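Local coordinates for protein (5-formylfuran-3-yl)methyl phosphate transaminase (Methanococcus jannaschii, PDB 2Z61) that catalyses transfer of an amino group from alanine to a furan aldehyde phosphate, using pyridoxal 5'-phosphate, to make the aminomethylfuran precursor of methanofuran, at residues 176-190 with 203-217. Numbering follows the deposited sequence.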
# COMPACT_ATOMS: atom_id res chain seq x y z
N TYR A 176 -11.62 19.13 19.94
CA TYR A 176 -12.45 18.76 18.80
C TYR A 176 -13.44 19.88 18.49
O TYR A 176 -13.60 20.28 17.34
CB TYR A 176 -13.24 17.47 19.08
CG TYR A 176 -12.40 16.22 19.13
CD1 TYR A 176 -11.86 15.77 20.33
CD2 TYR A 176 -12.11 15.51 17.97
CE1 TYR A 176 -11.07 14.64 20.38
CE2 TYR A 176 -11.30 14.37 18.00
CZ TYR A 176 -10.79 13.95 19.22
OH TYR A 176 -9.97 12.84 19.27
N GLU A 177 -14.10 20.39 19.53
CA GLU A 177 -15.08 21.47 19.38
C GLU A 177 -14.46 22.72 18.76
O GLU A 177 -15.05 23.34 17.88
CB GLU A 177 -15.68 21.79 20.76
CG GLU A 177 -16.67 20.72 21.24
CD GLU A 177 -16.82 20.68 22.75
OE1 GLU A 177 -17.75 19.99 23.23
OE2 GLU A 177 -16.01 21.32 23.46
N PHE A 178 -13.27 23.08 19.22
CA PHE A 178 -12.59 24.24 18.66
C PHE A 178 -12.28 24.01 17.18
O PHE A 178 -12.53 24.88 16.34
CB PHE A 178 -11.28 24.52 19.39
CG PHE A 178 -10.56 25.74 18.89
CD1 PHE A 178 -10.99 27.01 19.25
CD2 PHE A 178 -9.48 25.62 18.03
CE1 PHE A 178 -10.35 28.15 18.74
CE2 PHE A 178 -8.84 26.75 17.51
CZ PHE A 178 -9.28 28.01 17.87
N ALA A 179 -11.75 22.83 16.86
CA ALA A 179 -11.39 22.51 15.48
C ALA A 179 -12.57 22.55 14.51
O ALA A 179 -12.44 23.06 13.40
CB ALA A 179 -10.72 21.14 15.42
N TYR A 180 -13.72 22.01 14.92
CA TYR A 180 -14.89 22.02 14.04
C TYR A 180 -15.48 23.40 13.78
O TYR A 180 -16.18 23.59 12.79
CB TYR A 180 -15.97 21.09 14.58
CG TYR A 180 -15.64 19.64 14.32
CD1 TYR A 180 -15.13 18.83 15.33
CD2 TYR A 180 -15.76 19.10 13.04
CE1 TYR A 180 -14.75 17.51 15.08
CE2 TYR A 180 -15.39 17.79 12.78
CZ TYR A 180 -14.89 17.00 13.80
OH TYR A 180 -14.52 15.69 13.54
N GLU A 181 -15.19 24.36 14.66
CA GLU A 181 -15.70 25.73 14.48
C GLU A 181 -14.67 26.55 13.71
O GLU A 181 -15.03 27.44 12.93
CB GLU A 181 -15.95 26.41 15.84
CG GLU A 181 -17.25 26.02 16.54
CD GLU A 181 -18.49 26.43 15.76
OE1 GLU A 181 -19.59 25.90 16.06
OE2 GLU A 181 -18.38 27.30 14.87
N ASN A 182 -13.39 26.24 13.91
CA ASN A 182 -12.32 27.01 13.30
C ASN A 182 -11.46 26.41 12.18
O ASN A 182 -10.83 27.16 11.43
CB ASN A 182 -11.41 27.48 14.42
CG ASN A 182 -12.16 28.31 15.43
OD1 ASN A 182 -12.58 29.42 15.12
ND2 ASN A 182 -12.35 27.78 16.62
N ILE A 183 -11.41 25.08 12.07
CA ILE A 183 -10.56 24.47 11.05
C ILE A 183 -11.34 23.77 9.95
O ILE A 183 -12.22 22.97 10.21
CB ILE A 183 -9.59 23.48 11.73
CG1 ILE A 183 -8.84 24.22 12.84
CG2 ILE A 183 -8.62 22.90 10.70
CD1 ILE A 183 -7.95 23.34 13.69
N PRO A 184 -11.01 24.07 8.68
CA PRO A 184 -11.73 23.44 7.57
C PRO A 184 -11.79 21.91 7.53
O PRO A 184 -12.82 21.35 7.16
CB PRO A 184 -11.07 24.05 6.33
CG PRO A 184 -9.73 24.52 6.82
CD PRO A 184 -10.00 25.03 8.20
N TYR A 185 -10.72 21.23 7.92
CA TYR A 185 -10.74 19.77 7.91
C TYR A 185 -10.13 19.13 9.15
O TYR A 185 -9.07 19.53 9.61
CB TYR A 185 -10.01 19.22 6.67
CG TYR A 185 -10.79 19.37 5.39
CD1 TYR A 185 -10.41 20.30 4.43
CD2 TYR A 185 -11.93 18.60 5.16
CE1 TYR A 185 -11.15 20.48 3.27
CE2 TYR A 185 -12.67 18.77 4.00
CZ TYR A 185 -12.28 19.71 3.06
OH TYR A 185 -13.02 19.89 1.92
N ILE A 186 -10.82 18.12 9.68
CA ILE A 186 -10.35 17.39 10.84
C ILE A 186 -10.01 15.97 10.39
O ILE A 186 -10.87 15.24 9.89
CB ILE A 186 -11.43 17.29 11.97
CG1 ILE A 186 -11.51 18.59 12.78
CG2 ILE A 186 -11.07 16.15 12.93
CD1 ILE A 186 -12.10 19.76 12.04
N ILE A 187 -8.75 15.59 10.55
CA ILE A 187 -8.32 14.24 10.19
C ILE A 187 -8.09 13.56 11.54
O ILE A 187 -7.16 13.89 12.27
CB ILE A 187 -7.01 14.27 9.36
CG1 ILE A 187 -7.27 15.01 8.05
CG2 ILE A 187 -6.52 12.85 9.10
CD1 ILE A 187 -6.06 15.08 7.13
N SER A 188 -8.98 12.63 11.89
CA SER A 188 -8.89 11.95 13.18
C SER A 188 -8.26 10.56 13.04
O SER A 188 -8.80 9.68 12.36
CB SER A 188 -10.30 11.84 13.78
OG SER A 188 -10.27 11.47 15.14
N ASP A 189 -7.12 10.38 13.69
CA ASP A 189 -6.41 9.11 13.65
C ASP A 189 -6.80 8.35 14.92
O ASP A 189 -6.32 8.66 16.01
CB ASP A 189 -4.90 9.37 13.62
CG ASP A 189 -4.10 8.11 13.40
OD1 ASP A 189 -2.87 8.21 13.20
OD2 ASP A 189 -4.70 7.02 13.42
N GLU A 190 -7.68 7.37 14.76
CA GLU A 190 -8.18 6.61 15.90
C GLU A 190 -7.72 5.15 15.96
O GLU A 190 -8.36 4.31 16.61
CB GLU A 190 -9.72 6.71 15.89
CG GLU A 190 -10.20 8.18 15.94
CD GLU A 190 -11.70 8.36 15.76
OE1 GLU A 190 -12.43 7.36 15.65
OE2 GLU A 190 -12.15 9.53 15.74
N SER A 203 -14.69 9.25 19.82
CA SER A 203 -14.52 9.25 18.36
C SER A 203 -14.96 10.61 17.79
O SER A 203 -15.83 11.27 18.35
CB SER A 203 -15.36 8.13 17.74
OG SER A 203 -15.36 8.19 16.33
N ALA A 204 -14.34 11.01 16.68
CA ALA A 204 -14.68 12.29 16.05
C ALA A 204 -16.08 12.24 15.47
O ALA A 204 -16.72 13.29 15.32
CB ALA A 204 -13.68 12.62 14.94
N ILE A 205 -16.55 11.04 15.15
CA ILE A 205 -17.88 10.84 14.58
C ILE A 205 -18.93 11.45 15.52
O ILE A 205 -20.02 11.81 15.10
CB ILE A 205 -18.18 9.32 14.36
CG1 ILE A 205 -19.45 9.14 13.52
CG2 ILE A 205 -18.40 8.62 15.69
CD1 ILE A 205 -19.27 9.45 12.05
N GLU A 206 -18.58 11.58 16.80
CA GLU A 206 -19.49 12.15 17.79
C GLU A 206 -19.67 13.66 17.67
O GLU A 206 -20.64 14.21 18.19
CB GLU A 206 -19.02 11.77 19.20
CG GLU A 206 -19.13 10.27 19.47
CD GLU A 206 -18.49 9.84 20.78
OE1 GLU A 206 -17.28 10.09 20.97
OE2 GLU A 206 -19.20 9.26 21.63
N PHE A 207 -18.75 14.34 16.98
CA PHE A 207 -18.84 15.79 16.82
C PHE A 207 -19.30 16.21 15.43
O PHE A 207 -19.78 17.33 15.23
CB PHE A 207 -17.48 16.44 17.12
CG PHE A 207 -16.92 16.07 18.45
CD1 PHE A 207 -16.19 14.90 18.62
CD2 PHE A 207 -17.16 16.88 19.56
CE1 PHE A 207 -15.70 14.53 19.87
CE2 PHE A 207 -16.67 16.52 20.82
CZ PHE A 207 -15.94 15.34 20.98
N ASP A 208 -19.15 15.32 14.47
CA ASP A 208 -19.54 15.60 13.09
C ASP A 208 -20.10 14.32 12.50
O ASP A 208 -19.47 13.66 11.67
CB ASP A 208 -18.30 16.09 12.32
CG ASP A 208 -18.57 16.30 10.85
OD1 ASP A 208 -19.71 16.66 10.50
OD2 ASP A 208 -17.64 16.11 10.04
N GLU A 209 -21.30 13.96 12.95
CA GLU A 209 -21.97 12.74 12.52
C GLU A 209 -22.24 12.62 11.03
O GLU A 209 -22.53 11.53 10.54
CB GLU A 209 -23.27 12.57 13.31
CG GLU A 209 -23.05 12.46 14.81
CD GLU A 209 -24.34 12.34 15.59
OE1 GLU A 209 -25.22 13.21 15.41
OE2 GLU A 209 -24.47 11.38 16.37
N ASN A 210 -22.15 13.73 10.31
CA ASN A 210 -22.38 13.70 8.87
C ASN A 210 -21.05 13.73 8.11
O ASN A 210 -21.03 13.81 6.89
CB ASN A 210 -23.24 14.88 8.43
CG ASN A 210 -24.67 14.75 8.90
OD1 ASN A 210 -25.33 13.74 8.64
ND2 ASN A 210 -25.17 15.77 9.58
N LEU A 211 -19.95 13.68 8.86
CA LEU A 211 -18.62 13.69 8.27
C LEU A 211 -18.51 14.78 7.22
O LEU A 211 -17.96 14.56 6.13
CB LEU A 211 -18.33 12.33 7.65
CG LEU A 211 -18.55 11.15 8.60
CD1 LEU A 211 -18.70 9.86 7.79
CD2 LEU A 211 -17.39 11.06 9.58
N GLU A 212 -19.04 15.95 7.55
CA GLU A 212 -19.01 17.10 6.65
C GLU A 212 -17.59 17.61 6.48
O GLU A 212 -17.19 17.98 5.37
CB GLU A 212 -19.88 18.23 7.22
CG GLU A 212 -21.35 17.87 7.35
CD GLU A 212 -22.17 18.98 7.99
OE1 GLU A 212 -23.40 18.79 8.16
OE2 GLU A 212 -21.59 20.04 8.31
N LYS A 213 -16.84 17.64 7.57
CA LYS A 213 -15.47 18.13 7.50
C LYS A 213 -14.46 17.25 8.23
O LYS A 213 -13.40 17.71 8.65
CB LYS A 213 -15.41 19.56 8.04
CG LYS A 213 -15.97 19.72 9.45
CD LYS A 213 -16.15 21.18 9.82
CE LYS A 213 -14.92 22.01 9.50
NZ LYS A 213 -15.11 23.46 9.78
N THR A 214 -14.79 15.97 8.39
CA THR A 214 -13.86 15.07 9.05
C THR A 214 -13.55 13.82 8.22
O THR A 214 -14.38 13.34 7.45
CB THR A 214 -14.37 14.59 10.44
OG1 THR A 214 -14.81 13.23 10.36
CG2 THR A 214 -15.50 15.44 10.92
N ILE A 215 -12.33 13.33 8.38
CA ILE A 215 -11.90 12.11 7.72
C ILE A 215 -11.41 11.27 8.88
O ILE A 215 -10.48 11.65 9.59
CB ILE A 215 -10.75 12.35 6.73
CG1 ILE A 215 -11.17 13.39 5.69
CG2 ILE A 215 -10.41 11.04 6.03
CD1 ILE A 215 -10.16 13.64 4.59
N LEU A 216 -12.07 10.15 9.11
CA LEU A 216 -11.75 9.27 10.21
C LEU A 216 -10.89 8.10 9.73
O LEU A 216 -11.21 7.42 8.76
CB LEU A 216 -13.06 8.77 10.83
CG LEU A 216 -13.06 8.10 12.20
CD1 LEU A 216 -14.49 7.90 12.66
CD2 LEU A 216 -12.32 6.76 12.15
N ILE A 217 -9.79 7.88 10.44
CA ILE A 217 -8.88 6.82 10.08
C ILE A 217 -8.76 5.83 11.23
O ILE A 217 -8.49 6.23 12.37
CB ILE A 217 -7.49 7.39 9.71
CG1 ILE A 217 -7.64 8.33 8.50
CG2 ILE A 217 -6.52 6.25 9.37
CD1 ILE A 217 -6.40 9.10 8.18
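Ile186 N to Lys213 O, at 2.8 Å, begins five backbone hydrogen bonds that alternate along strands 185-189 and 214-217 and the residues flanking them, ending with Glu190 N to Ile217 O. The N-to-C directions differ by 10°, and the register, Ile186 beside Thr214 through Asp189 beside Ile217, makes the pairing parallel. On one face Ile187 and Ile217 lie side by side and meet through CG2 and CD1, under helix 98-109.

The buried end of the other face is gripped by the Glu190 carboxylate. OE2 takes Ala204 N on its syn side at 2.8 Å and Ser188 OG on its anti side, while OE1 receives Ser203 OG. Three donors thus fix the carboxylate's rotation, and Leu216 packs crosswise against OE1.

Farther along this face, Tyr176 and Tyr180 of helix 173-182 lie against Phe207, which follows the 3-10 turn. Tyr176 CB sits 3.7 Å from the centroid of the Phe207 ring, almost on its normal, a CH-pi contact; the two rings are nearly parallel but slid apart. Phe207 CB also meets Tyr180 CE1 at 3.6 Å.

At the partly exposed margin Lys213 is still well covered: CG passes the edge of the Tyr180 ring, and a bend at chi3 (-49°) brings NZ to Tyr180 O at 3.2 Å, a hydrogen bond from above the carbonyl plane. The loose side is Glu177, whose CG only grazes Phe207 CD2 at 4.2 Å and whose carboxylate turns to Arg173.

Strand 185-189 leads to Asp189, whose OD1, hydrogen-bonded to Tyr126 OH, lies close to N1 of modified residue 222. Helix 173-182 connects strand 155-161 to strand 185-189 in a beta-alpha-beta crossover of the mixed seven-stranded large-domain sheet of fold-type I aminotransferases.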